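Local coordinates for protein polymerase X (Deinococcus radiodurans, PDB 2W9M) that probably catalyses template-directed DNA synthesis as a family X polymerase and carries a zinc-binding PHP domain likely to hydrolyse phosphoric esters, at residues I344-F358 / E385-V397. Numbering follows the deposited sequence.
Sequences IREMAEATLTLGHEF and EIRELQRAGLPIV
Ile344 and Leu389 meet because Ile344 turns CG2 anti to the backbone N and CG1 anti to the carbonyl carbon (chi1 -64°), splitting its two branches between different partners. CG2 lies 3.5 Å from Leu389 CD1 and also touches Ile396 CD1, while the two isoleucine side chains of Ile344 and Ile386 cross at about a right angle, Ile344 CD1 3.8 Å from Ile386 CG1. The same CD1 rests beside the carboxylate of Glu385, whose OE1 is hydrogen-bonded to Trp337. With an alanine at Ile344, both branches go, and a gap would probably open between Leu389, Ile386 and Ile396. Arg345 runs along the outer side of this cluster: its chain bends at chi3 (-87°) and lays one guanidinium face over Leu389 CD2, 3.4 Å from CZ, a contact made without any hydrogen bond between the two segments. Past the Schellman turn at Gly393, Leu394 CD1 touches both Arg345 CG and Ala348 CB (4.0 Å to the latter) and lies 3.3 Å from Glu349 OE2. Leu352 CD1 reaches the CD corner of the Pro395 ring, 4.1 Å away. Beyond the Schellman turn at Gly355, the chain swings back into the sheet, where Phe358 CB packs 3.7 Å from Pro395 CB and Val397 CG2 approaches the Phe358 ring obliquely. Pro395 and Val397 bond through their backbones to Leu359. The side chain of Ile344 is about 9 Å from that of the zinc ligand His334. Helices 344-353 and 376-391, their segments crossing at -42°, thus pack outside strands 358-364 and 396-403, as successive beta-alpha units of the PHP domain's parallel beta/alpha barrel.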
loop_
_atom_site.group_PDB
_atom_site.type_symbol
_atom_site.label_atom_id
_atom_site.label_comp_id
_atom_site.label_asym_id
_atom_site.label_seq_id
_atom_site.Cartn_x
_atom_site.Cartn_y
_atom_site.Cartn_z
ATOM N N ILE A 344 -19.535 -7.297 -1.094
ATOM C CA ILE A 344 -18.998 -7.980 0.077
ATOM C C ILE A 344 -18.844 -9.480 -0.173
ATOM O O ILE A 344 -17.901 -10.103 0.319
ATOM C CB ILE A 344 -19.880 -7.743 1.326
ATOM C CG1 ILE A 344 -19.875 -6.262 1.709
ATOM C CG2 ILE A 344 -19.401 -8.590 2.497
ATOM C CD1 ILE A 344 -20.663 -5.959 2.965
ATOM N N ARG A 345 -19.762 -10.058 -0.945
ATOM C CA ARG A 345 -19.696 -11.485 -1.252
ATOM C C ARG A 345 -18.474 -11.818 -2.107
ATOM O O ARG A 345 -17.764 -12.776 -1.817
ATOM C CB ARG A 345 -20.980 -11.985 -1.932
ATOM C CG ARG A 345 -20.997 -13.503 -2.147
ATOM C CD ARG A 345 -22.163 -13.982 -3.009
ATOM N NE ARG A 345 -23.380 -14.233 -2.238
ATOM C CZ ARG A 345 -24.406 -13.387 -2.158
ATOM N NH1 ARG A 345 -24.367 -12.226 -2.801
ATOM N NH2 ARG A 345 -25.474 -13.702 -1.434
ATOM N N GLU A 346 -18.232 -11.031 -3.153
ATOM C CA GLU A 346 -17.076 -11.249 -4.020
ATOM C C GLU A 346 -15.781 -11.164 -3.210
ATOM O O GLU A 346 -14.879 -11.985 -3.377
ATOM C CB GLU A 346 -17.046 -10.236 -5.169
ATOM C CG GLU A 346 -18.345 -10.130 -5.958
ATOM C CD GLU A 346 -18.263 -9.127 -7.103
ATOM O OE1 GLU A 346 -18.999 -8.115 -7.068
ATOM O OE2 GLU A 346 -17.457 -9.347 -8.034
ATOM N N MET A 347 -15.699 -10.169 -2.329
ATOM C CA MET A 347 -14.529 -9.994 -1.470
ATOM C C MET A 347 -14.348 -11.176 -0.518
ATOM O O MET A 347 -13.245 -11.701 -0.386
ATOM C CB MET A 347 -14.610 -8.678 -0.690
ATOM C CG MET A 347 -14.601 -7.433 -1.572
ATOM S SD MET A 347 -12.986 -7.122 -2.324
ATOM C CE MET A 347 -12.045 -6.605 -0.896
ATOM N N ALA A 348 -15.426 -11.602 0.133
ATOM C CA ALA A 348 -15.358 -12.752 1.035
ATOM C C ALA A 348 -14.933 -14.028 0.307
ATOM O O ALA A 348 -14.039 -14.739 0.763
ATOM C CB ALA A 348 -16.686 -12.957 1.749
ATOM N N GLU A 349 -15.581 -14.319 -0.819
ATOM C CA GLU A 349 -15.182 -15.441 -1.666
ATOM C C GLU A 349 -13.709 -15.335 -2.035
ATOM O O GLU A 349 -12.987 -16.329 -2.028
ATOM C CB GLU A 349 -16.016 -15.493 -2.953
ATOM C CG GLU A 349 -17.133 -16.527 -2.967
ATOM C CD GLU A 349 -18.496 -15.930 -2.670
ATOM O OE1 GLU A 349 -19.324 -15.839 -3.606
ATOM O OE2 GLU A 349 -18.737 -15.545 -1.506
ATOM N N ALA A 350 -13.270 -14.124 -2.361
ATOM C CA ALA A 350 -11.883 -13.890 -2.745
ATOM C C ALA A 350 -10.902 -14.241 -1.624
ATOM O O ALA A 350 -9.867 -14.864 -1.878
ATOM C CB ALA A 350 -11.687 -12.449 -3.201
ATOM N N THR A 351 -11.215 -13.851 -0.387
ATOM C CA THR A 351 -10.283 -14.105 0.713
ATOM C C THR A 351 -10.203 -15.594 1.029
ATOM O O THR A 351 -9.214 -16.062 1.588
ATOM C CB THR A 351 -10.622 -13.313 2.004
ATOM O OG1 THR A 351 -11.319 -14.155 2.925
ATOM C CG2 THR A 351 -11.456 -12.089 1.700
ATOM N N LEU A 352 -11.243 -16.334 0.658
ATOM C CA LEU A 352 -11.266 -17.777 0.871
ATOM C C LEU A 352 -10.428 -18.522 -0.166
ATOM O O LEU A 352 -9.711 -19.461 0.175
ATOM C CB LEU A 352 -12.700 -18.310 0.873
ATOM C CG LEU A 352 -13.528 -18.109 2.146
ATOM C CD1 LEU A 352 -14.887 -18.775 2.008
ATOM C CD2 LEU A 352 -12.799 -18.660 3.353
ATOM N N THR A 353 -10.513 -18.110 -1.428
ATOM C CA THR A 353 -9.755 -18.792 -2.478
ATOM C C THR A 353 -8.280 -18.385 -2.472
ATOM O O THR A 353 -7.467 -18.968 -3.191
ATOM C CB THR A 353 -10.362 -18.593 -3.895
ATOM O OG1 THR A 353 -9.735 -17.484 -4.550
ATOM C CG2 THR A 353 -11.868 -18.373 -3.823
ATOM N N LEU A 354 -7.941 -17.386 -1.659
ATOM C CA LEU A 354 -6.549 -16.987 -1.476
ATOM C C LEU A 354 -5.932 -17.736 -0.300
ATOM O O LEU A 354 -4.722 -17.677 -0.079
ATOM C CB LEU A 354 -6.430 -15.478 -1.269
ATOM C CG LEU A 354 -6.592 -14.635 -2.532
ATOM C CD1 LEU A 354 -6.774 -13.167 -2.185
ATOM C CD2 LEU A 354 -5.397 -14.829 -3.451
ATOM N N GLY A 355 -6.776 -18.432 0.456
ATOM C CA GLY A 355 -6.305 -19.311 1.512
ATOM C C GLY A 355 -6.501 -18.802 2.926
ATOM O O GLY A 355 -5.960 -19.369 3.872
ATOM N N HIS A 356 -7.273 -17.733 3.081
ATOM C CA HIS A 356 -7.483 -17.149 4.399
ATOM C C HIS A 356 -8.780 -17.663 5.014
ATOM O O HIS A 356 -9.506 -18.437 4.391
ATOM C CB HIS A 356 -7.464 -15.620 4.326
ATOM C CG HIS A 356 -6.276 -15.067 3.599
ATOM N ND1 HIS A 356 -4.997 -15.126 4.108
ATOM C CD2 HIS A 356 -6.172 -14.450 2.397
ATOM C CE1 HIS A 356 -4.157 -14.568 3.254
ATOM N NE2 HIS A 356 -4.844 -14.152 2.206
ATOM N N GLU A 357 -9.070 -17.231 6.235
ATOM C CA GLU A 357 -10.180 -17.791 6.996
ATOM C C GLU A 357 -11.436 -16.921 7.010
ATOM O O GLU A 357 -12.538 -17.429 6.828
ATOM C CB GLU A 357 -9.735 -18.101 8.425
ATOM C CG GLU A 357 -10.858 -18.543 9.344
ATOM C CD GLU A 357 -10.348 -19.043 10.684
ATOM O OE1 GLU A 357 -11.061 -18.845 11.695
ATOM O OE2 GLU A 357 -9.237 -19.627 10.721
ATOM N N PHE A 358 -11.280 -15.619 7.225
ATOM C CA PHE A 358 -12.444 -14.737 7.298
ATOM C C PHE A 358 -12.161 -13.319 6.799
ATOM O O PHE A 358 -11.010 -12.891 6.724
ATOM C CB PHE A 358 -13.034 -14.717 8.720
ATOM C CG PHE A 358 -12.171 -14.014 9.735
ATOM C CD1 PHE A 358 -11.127 -14.679 10.361
ATOM C CD2 PHE A 358 -12.412 -12.691 10.075
ATOM C CE1 PHE A 358 -10.332 -14.035 11.300
ATOM C CE2 PHE A 358 -11.622 -12.042 11.013
ATOM C CZ PHE A 358 -10.581 -12.715 11.622
ATOM N N GLU A 385 -27.269 -6.962 5.257
ATOM C CA GLU A 385 -26.678 -7.761 4.187
ATOM C C GLU A 385 -25.613 -8.720 4.707
ATOM O O GLU A 385 -25.549 -9.872 4.281
ATOM C CB GLU A 385 -26.079 -6.868 3.102
ATOM C CG GLU A 385 -25.107 -7.591 2.175
ATOM C CD GLU A 385 -24.700 -6.744 0.982
ATOM O OE1 GLU A 385 -23.481 -6.557 0.768
ATOM O OE2 GLU A 385 -25.599 -6.258 0.261
ATOM N N ILE A 386 -24.778 -8.247 5.628
ATOM C CA ILE A 386 -23.734 -9.091 6.201
ATOM C C ILE A 386 -24.328 -10.274 6.966
ATOM O O ILE A 386 -23.815 -11.393 6.882
ATOM C CB ILE A 386 -22.776 -8.295 7.109
ATOM C CG1 ILE A 386 -21.929 -7.334 6.269
ATOM C CG2 ILE A 386 -21.886 -9.249 7.894
ATOM C CD1 ILE A 386 -21.073 -6.384 7.088
ATOM N N ARG A 387 -25.406 -10.029 7.704
ATOM C CA ARG A 387 -26.095 -11.104 8.416
ATOM C C ARG A 387 -26.577 -12.194 7.456
ATOM O O ARG A 387 -26.468 -13.384 7.756
ATOM C CB ARG A 387 -27.263 -10.554 9.233
ATOM C CG ARG A 387 -26.842 -9.824 10.499
ATOM C CD ARG A 387 -28.056 -9.434 11.328
ATOM N NE ARG A 387 -27.693 -8.713 12.547
ATOM C CZ ARG A 387 -28.546 -8.428 13.527
ATOM N NH1 ARG A 387 -29.816 -8.808 13.437
ATOM N NH2 ARG A 387 -28.131 -7.766 14.601
ATOM N N GLU A 388 -27.098 -11.782 6.303
ATOM C CA GLU A 388 -27.558 -12.720 5.280
ATOM C C GLU A 388 -26.422 -13.585 4.733
ATOM O O GLU A 388 -26.546 -14.808 4.674
ATOM C CB GLU A 388 -28.256 -11.973 4.142
ATOM C CG GLU A 388 -29.545 -11.276 4.565
ATOM C CD GLU A 388 -29.925 -10.121 3.645
ATOM O OE1 GLU A 388 -29.369 -10.032 2.529
ATOM O OE2 GLU A 388 -30.779 -9.298 4.041
ATOM N N LEU A 389 -25.322 -12.948 4.336
ATOM C CA LEU A 389 -24.137 -13.667 3.866
ATOM C C LEU A 389 -23.614 -14.658 4.905
ATOM O O LEU A 389 -23.117 -15.728 4.559
ATOM C CB LEU A 389 -23.027 -12.686 3.499
ATOM C CG LEU A 389 -23.332 -11.732 2.346
ATOM C CD1 LEU A 389 -22.234 -10.688 2.228
ATOM C CD2 LEU A 389 -23.495 -12.504 1.049
ATOM N N GLN A 390 -23.720 -14.291 6.179
ATOM C CA GLN A 390 -23.316 -15.176 7.263
ATOM C C GLN A 390 -24.222 -16.405 7.372
ATOM O O GLN A 390 -23.737 -17.520 7.569
ATOM C CB GLN A 390 -23.270 -14.418 8.588
ATOM C CG GLN A 390 -21.995 -13.628 8.795
ATOM C CD GLN A 390 -22.124 -12.589 9.887
ATOM O OE1 GLN A 390 -23.218 -12.094 10.161
ATOM N NE2 GLN A 390 -21.002 -12.240 10.510
ATOM N N ARG A 391 -25.533 -16.202 7.248
ATOM C CA ARG A 391 -26.475 -17.319 7.221
ATOM C C ARG A 391 -26.083 -18.293 6.119
ATOM O O ARG A 391 -26.137 -19.509 6.300
ATOM C CB ARG A 391 -27.899 -16.827 6.957
ATOM C CG ARG A 391 -28.355 -15.680 7.836
ATOM C CD ARG A 391 -28.646 -16.137 9.254
ATOM N NE ARG A 391 -29.347 -15.125 10.049
ATOM C CZ ARG A 391 -30.288 -14.301 9.589
ATOM N NH1 ARG A 391 -30.687 -14.352 8.324
ATOM N NH2 ARG A 391 -30.848 -13.426 10.412
ATOM N N ALA A 392 -25.693 -17.743 4.974
ATOM C CA ALA A 392 -25.296 -18.542 3.821
ATOM C C ALA A 392 -23.924 -19.200 3.997
ATOM O O ALA A 392 -23.436 -19.879 3.097
ATOM C CB ALA A 392 -25.322 -17.693 2.557
ATOM N N GLY A 393 -23.302 -18.985 5.153
ATOM C CA GLY A 393 -22.066 -19.667 5.486
ATOM C C GLY A 393 -20.777 -18.924 5.176
ATOM O O GLY A 393 -19.704 -19.527 5.178
ATOM N N LEU A 394 -20.867 -17.623 4.913
ATOM C CA LEU A 394 -19.672 -16.818 4.659
ATOM C C LEU A 394 -19.064 -16.258 5.947
ATOM O O LEU A 394 -19.765 -15.645 6.754
ATOM C CB LEU A 394 -19.975 -15.682 3.684
ATOM C CG LEU A 394 -20.119 -16.084 2.218
ATOM C CD1 LEU A 394 -20.216 -14.847 1.352
ATOM C CD2 LEU A 394 -18.948 -16.943 1.785
ATOM N N PRO A 395 -17.751 -16.465 6.139
ATOM C CA PRO A 395 -17.051 -16.049 7.358
ATOM C C PRO A 395 -16.722 -14.559 7.330
ATOM O O PRO A 395 -15.704 -14.176 6.755
ATOM C CB PRO A 395 -15.748 -16.867 7.317
ATOM C CG PRO A 395 -15.856 -17.774 6.102
ATOM C CD PRO A 395 -16.841 -17.126 5.192
ATOM N N ILE A 396 -17.571 -13.739 7.947
ATOM C CA ILE A 396 -17.403 -12.291 7.924
ATOM C C ILE A 396 -17.486 -11.674 9.320
ATOM O O ILE A 396 -18.239 -12.135 10.178
ATOM C CB ILE A 396 -18.459 -11.606 7.019
ATOM C CG1 ILE A 396 -18.495 -12.256 5.638
ATOM C CG2 ILE A 396 -18.176 -10.114 6.891
ATOM C CD1 ILE A 396 -19.512 -11.637 4.708
ATOM N N VAL A 397 -16.699 -10.624 9.529
ATOM C CA VAL A 397 -16.743 -9.829 10.746
ATOM C C VAL A 397 -17.043 -8.383 10.337
ATOM O O VAL A 397 -16.359 -7.818 9.491
ATOM C CB VAL A 397 -15.403 -9.923 11.510
ATOM C CG1 VAL A 397 -15.258 -8.784 12.494
ATOM C CG2 VAL A 397 -15.288 -11.265 12.220
#